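Local coordinates for alpha-catenin-like protein hmp-1 (Caenorhabditis elegans, PDB 5H5M) that links the cadherin-catenin complex of adherens junctions to actin filaments and is required for cell migration and cell shape changes during body enclosure and elongation, at residues A[5-10]-A[39-44]; A[13-18]-A[99-104]. All coordinates share one frame; numbering follows the deposited sequence.

Interaction 1: A[5-10]-A[39-44]; sequences GDLINE and ERIVSG
A salt bridge joins Arg40 to Glu10, with Arg40 NE 3.3 Å from Glu10 OE2. Its hydrogen bond is weak and bent, the N-H...O angle being 136°. The Glu10 carboxylate lies at the edge of the Arg40 guanidinium, yet the two flat groups are turned 53° apart. Next to this pair, Ile41 packs against the backbone of Glu10, with Ile41 CD1 3.8 Å from Glu10 O. Its CD1 is anti to CA (chi2 179°), so that the extended branch reaches the Glu10 carbonyl, and on the way Ile41 CG1 passes 4.0 Å from Glu10 CB. The two methyls of Leu7 lie on the backbone of 41-44: Leu7 CD1 rests 3.6 Å from Ile41 O, and Leu7 CD2 lies 3.8 Å from Gly44 C. The side chains themselves meet only loosely, Leu7 CD1 being 4.4 Å from Ile41 CG2. A CB on Gly44 would come about 3.1 Å from Leu7 CD1, so the lack of a side chain probably makes room for the leucine. Leu7 also touches Leu111 of helix 92-122. The seam joins a salt bridge to a leucine-isoleucine contact between helices running in roughly opposite directions, the axes of the two short helical segments approaching to 9.4 Å, as in the four-helix bundles of the vinculin/alpha-catenin family.

Interaction 2: A[13-18]-A[99-104]; sequences TFQNRI and EVHKRT
The His101 imidazole points its edge at the backbone of Gln15: His101 NE2 donates to Gln15 O over 2.7 Å, with the N-H...O angle at 161°. The acceptor lies close to the ring plane, and the donor in turn lies in the carbonyl plane, on a lone pair. The Gln15 side chain runs out extended, its amide plane 78° from the imidazole plane, and slides past Thr104 in the opposite direction, bringing Gln15 NE2 within 3.4 Å of the methyl Thr104 CG2. The Thr104 hydroxyl turns back to its own helix, where Thr104 OG1 bonds Val100 O at 2.8 Å. Beside the histidine, Ile18 CD1 touches both His101 CD2 and Val100 CG1, 3.6 Å from each. Phe14 crosses Val100 at about a right angle, with Phe14 CE2 3.7 Å from Val100 CG1; its CG lies anti to the backbone N (chi1 -179°), which carries the ring toward helix 92-122. A leucine in place of His101 would probably leave the Gln15 carbonyl without this donor from the facing helix. The two helices run almost exactly antiparallel, and Leu69 of helix 56-80 touches both Val100 and Thr104.

Interactions 1 and 2 share helix 6-17, which lies against both helix 27-49 and helix 92-122 along its length; interaction 1 samples the first and interaction 2 the second. Their centres lie about 13 Å apart, and they meet directly where Ile41 CD1 packs 3.7 Å from Phe14 CB, joining the two contacts at this point. His37 of helix 27-49 provides a second tie, since it bonds the Glu10 carbonyl and also sets its ring edge-to-face with that of Phe14. Ile41 touches Leu107 of helix 92-122 as well, so the three helices converge between the two contacts. No ligand or catalytic site is involved; both contacts pack helix 6-17 against its neighbours in the bundle of the M domain.

Interaction 1: A[5-10]-A[39-44]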
# COMPACT_ATOMS: atom_id res chain seq x y z
N GLY A 5 -15.88 -1.75 9.15
CA GLY A 5 -14.96 -2.84 8.87
C GLY A 5 -15.31 -4.08 9.67
O GLY A 5 -15.28 -4.06 10.91
N ASP A 6 -15.62 -5.17 8.98
CA ASP A 6 -16.07 -6.38 9.65
C ASP A 6 -14.92 -7.28 10.10
O ASP A 6 -14.91 -7.74 11.24
CB ASP A 6 -17.01 -7.18 8.73
CG ASP A 6 -18.47 -6.86 8.99
OD1 ASP A 6 -18.76 -6.18 9.99
OD2 ASP A 6 -19.32 -7.29 8.18
N LEU A 7 -13.96 -7.53 9.21
CA LEU A 7 -12.85 -8.43 9.52
C LEU A 7 -12.03 -7.95 10.72
O LEU A 7 -11.56 -8.76 11.51
CB LEU A 7 -11.94 -8.61 8.30
CG LEU A 7 -10.71 -9.50 8.52
CD1 LEU A 7 -11.11 -10.87 9.05
CD2 LEU A 7 -9.90 -9.63 7.24
N ILE A 8 -11.87 -6.64 10.85
CA ILE A 8 -11.08 -6.11 11.95
C ILE A 8 -11.86 -6.21 13.26
O ILE A 8 -11.27 -6.43 14.32
CB ILE A 8 -10.63 -4.65 11.70
CG1 ILE A 8 -9.52 -4.26 12.68
CG2 ILE A 8 -11.81 -3.68 11.76
CD1 ILE A 8 -8.29 -5.13 12.56
N ASN A 9 -13.18 -6.07 13.19
CA ASN A 9 -14.01 -6.21 14.37
C ASN A 9 -14.13 -7.66 14.81
O ASN A 9 -14.16 -7.96 16.00
CB ASN A 9 -15.40 -5.61 14.13
CG ASN A 9 -15.38 -4.10 14.04
OD1 ASN A 9 -14.47 -3.45 14.56
ND2 ASN A 9 -16.37 -3.53 13.37
N GLU A 10 -14.18 -8.57 13.83
CA GLU A 10 -14.21 -10.00 14.11
C GLU A 10 -12.94 -10.42 14.84
O GLU A 10 -13.00 -11.19 15.80
CB GLU A 10 -14.36 -10.80 12.81
CG GLU A 10 -15.69 -10.62 12.09
CD GLU A 10 -16.84 -11.35 12.77
OE1 GLU A 10 -16.62 -12.00 13.81
OE2 GLU A 10 -17.98 -11.29 12.24
N GLU A 39 -13.82 -19.07 12.04
CA GLU A 39 -13.99 -19.34 10.62
C GLU A 39 -14.36 -18.08 9.84
O GLU A 39 -14.04 -17.97 8.65
CB GLU A 39 -15.05 -20.42 10.40
CG GLU A 39 -14.65 -21.79 10.92
CD GLU A 39 -13.35 -22.29 10.33
OE1 GLU A 39 -13.13 -22.10 9.11
OE2 GLU A 39 -12.54 -22.87 11.08
N ARG A 40 -15.02 -17.13 10.49
CA ARG A 40 -15.35 -15.86 9.85
C ARG A 40 -14.09 -15.02 9.65
O ARG A 40 -13.96 -14.30 8.66
CB ARG A 40 -16.38 -15.08 10.67
CG ARG A 40 -17.78 -15.67 10.60
CD ARG A 40 -18.83 -14.70 11.13
NE ARG A 40 -18.74 -14.51 12.58
CZ ARG A 40 -19.29 -15.31 13.48
NH1 ARG A 40 -19.98 -16.37 13.08
NH2 ARG A 40 -19.15 -15.06 14.77
N ILE A 41 -13.17 -15.12 10.60
CA ILE A 41 -11.86 -14.49 10.48
C ILE A 41 -11.08 -15.10 9.32
O ILE A 41 -10.51 -14.39 8.49
CB ILE A 41 -11.05 -14.62 11.79
CG1 ILE A 41 -11.75 -13.88 12.93
CG2 ILE A 41 -9.64 -14.10 11.61
CD1 ILE A 41 -11.03 -13.98 14.25
N VAL A 42 -11.07 -16.43 9.27
CA VAL A 42 -10.34 -17.15 8.24
C VAL A 42 -10.92 -16.87 6.85
O VAL A 42 -10.17 -16.68 5.89
CB VAL A 42 -10.34 -18.67 8.51
CG1 VAL A 42 -9.73 -19.43 7.34
CG2 VAL A 42 -9.58 -18.97 9.80
N SER A 43 -12.25 -16.84 6.75
CA SER A 43 -12.91 -16.56 5.48
C SER A 43 -12.57 -15.17 4.95
O SER A 43 -12.22 -15.00 3.78
CB SER A 43 -14.42 -16.71 5.60
OG SER A 43 -14.79 -18.08 5.66
N GLY A 44 -12.66 -14.17 5.83
CA GLY A 44 -12.33 -12.81 5.46
C GLY A 44 -10.87 -12.65 5.10
O GLY A 44 -10.52 -11.91 4.17

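Interaction 2: A[13-18]-A[99-104]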
# COMPACT_ATOMS: atom_id res chain seq x y z
N THR A 13 -12.74 -8.56 18.59
CA THR A 13 -13.65 -9.17 19.55
C THR A 13 -13.22 -10.59 19.90
O THR A 13 -13.32 -11.01 21.06
CB THR A 13 -15.11 -9.19 19.03
OG1 THR A 13 -15.16 -9.88 17.78
CG2 THR A 13 -15.63 -7.77 18.85
N PHE A 14 -12.74 -11.32 18.90
CA PHE A 14 -12.30 -12.71 19.09
C PHE A 14 -11.23 -12.81 20.17
O PHE A 14 -11.19 -13.78 20.93
CB PHE A 14 -11.78 -13.28 17.78
CG PHE A 14 -11.33 -14.71 17.87
CD1 PHE A 14 -12.25 -15.73 18.06
CD2 PHE A 14 -9.99 -15.04 17.75
CE1 PHE A 14 -11.84 -17.05 18.13
CE2 PHE A 14 -9.57 -16.36 17.82
CZ PHE A 14 -10.50 -17.36 18.02
N GLN A 15 -10.36 -11.81 20.23
CA GLN A 15 -9.29 -11.79 21.22
C GLN A 15 -9.82 -11.64 22.64
O GLN A 15 -9.09 -11.86 23.61
CB GLN A 15 -8.29 -10.67 20.91
CG GLN A 15 -7.36 -10.98 19.76
CD GLN A 15 -6.33 -9.89 19.54
OE1 GLN A 15 -6.62 -8.71 19.70
NE2 GLN A 15 -5.11 -10.29 19.18
N ASN A 16 -11.08 -11.26 22.76
CA ASN A 16 -11.73 -11.15 24.07
C ASN A 16 -12.69 -12.30 24.32
O ASN A 16 -12.84 -12.75 25.46
CB ASN A 16 -12.48 -9.82 24.19
CG ASN A 16 -11.54 -8.63 24.25
OD1 ASN A 16 -10.51 -8.66 24.92
ND2 ASN A 16 -11.89 -7.56 23.53
N ARG A 17 -13.32 -12.79 23.25
CA ARG A 17 -14.28 -13.89 23.36
C ARG A 17 -13.62 -15.16 23.86
O ARG A 17 -14.25 -15.95 24.57
CB ARG A 17 -14.94 -14.15 22.00
CG ARG A 17 -15.83 -13.02 21.49
CD ARG A 17 -16.92 -12.66 22.50
NE ARG A 17 -17.84 -13.76 22.76
CZ ARG A 17 -19.00 -13.93 22.13
NH1 ARG A 17 -19.38 -13.07 21.19
NH2 ARG A 17 -19.78 -14.97 22.43
N ILE A 18 -12.35 -15.36 23.51
CA ILE A 18 -11.64 -16.58 23.89
C ILE A 18 -11.21 -16.56 25.35
O ILE A 18 -10.75 -17.56 25.89
CB ILE A 18 -10.39 -16.80 23.02
CG1 ILE A 18 -9.43 -15.62 23.18
CG2 ILE A 18 -10.78 -17.01 21.57
CD1 ILE A 18 -8.15 -15.78 22.41
N GLU A 99 -1.30 -18.39 23.33
CA GLU A 99 -0.95 -18.96 22.03
C GLU A 99 -1.87 -18.45 20.93
O GLU A 99 -1.42 -18.11 19.83
CB GLU A 99 -0.99 -20.49 22.09
CG GLU A 99 -0.64 -21.18 20.78
CD GLU A 99 0.83 -21.06 20.41
OE1 GLU A 99 1.63 -20.59 21.25
OE2 GLU A 99 1.19 -21.43 19.27
N VAL A 100 -3.16 -18.39 21.22
CA VAL A 100 -4.14 -17.89 20.26
C VAL A 100 -3.90 -16.41 19.97
O VAL A 100 -3.91 -15.98 18.82
CB VAL A 100 -5.58 -18.08 20.76
CG1 VAL A 100 -6.57 -17.53 19.74
CG2 VAL A 100 -5.86 -19.55 21.03
N HIS A 101 -3.67 -15.63 21.03
CA HIS A 101 -3.40 -14.20 20.91
C HIS A 101 -2.18 -13.93 20.04
O HIS A 101 -2.15 -12.96 19.28
CB HIS A 101 -3.21 -13.55 22.28
CG HIS A 101 -4.50 -13.22 22.98
ND1 HIS A 101 -4.56 -12.95 24.33
CD2 HIS A 101 -5.77 -13.12 22.52
CE1 HIS A 101 -5.81 -12.69 24.67
NE2 HIS A 101 -6.57 -12.79 23.58
N LYS A 102 -1.17 -14.78 20.16
CA LYS A 102 0.05 -14.62 19.37
C LYS A 102 -0.21 -14.90 17.88
O LYS A 102 0.33 -14.21 17.02
CB LYS A 102 1.15 -15.55 19.89
CG LYS A 102 2.55 -15.11 19.48
CD LYS A 102 3.31 -16.23 18.79
CE LYS A 102 3.44 -17.44 19.71
NZ LYS A 102 4.18 -18.55 19.04
N ARG A 103 -1.03 -15.90 17.59
CA ARG A 103 -1.38 -16.22 16.21
C ARG A 103 -2.27 -15.13 15.63
O ARG A 103 -2.10 -14.73 14.48
CB ARG A 103 -2.08 -17.58 16.12
CG ARG A 103 -1.27 -18.73 16.70
CD ARG A 103 0.03 -18.93 15.93
NE ARG A 103 0.90 -19.89 16.61
CZ ARG A 103 2.02 -20.37 16.09
NH1 ARG A 103 2.42 -19.99 14.89
NH2 ARG A 103 2.75 -21.24 16.79
N THR A 104 -3.22 -14.66 16.43
CA THR A 104 -4.10 -13.58 16.01
C THR A 104 -3.32 -12.30 15.72
O THR A 104 -3.58 -11.61 14.73
CB THR A 104 -5.17 -13.28 17.09
OG1 THR A 104 -5.88 -14.48 17.41
CG2 THR A 104 -6.15 -12.24 16.58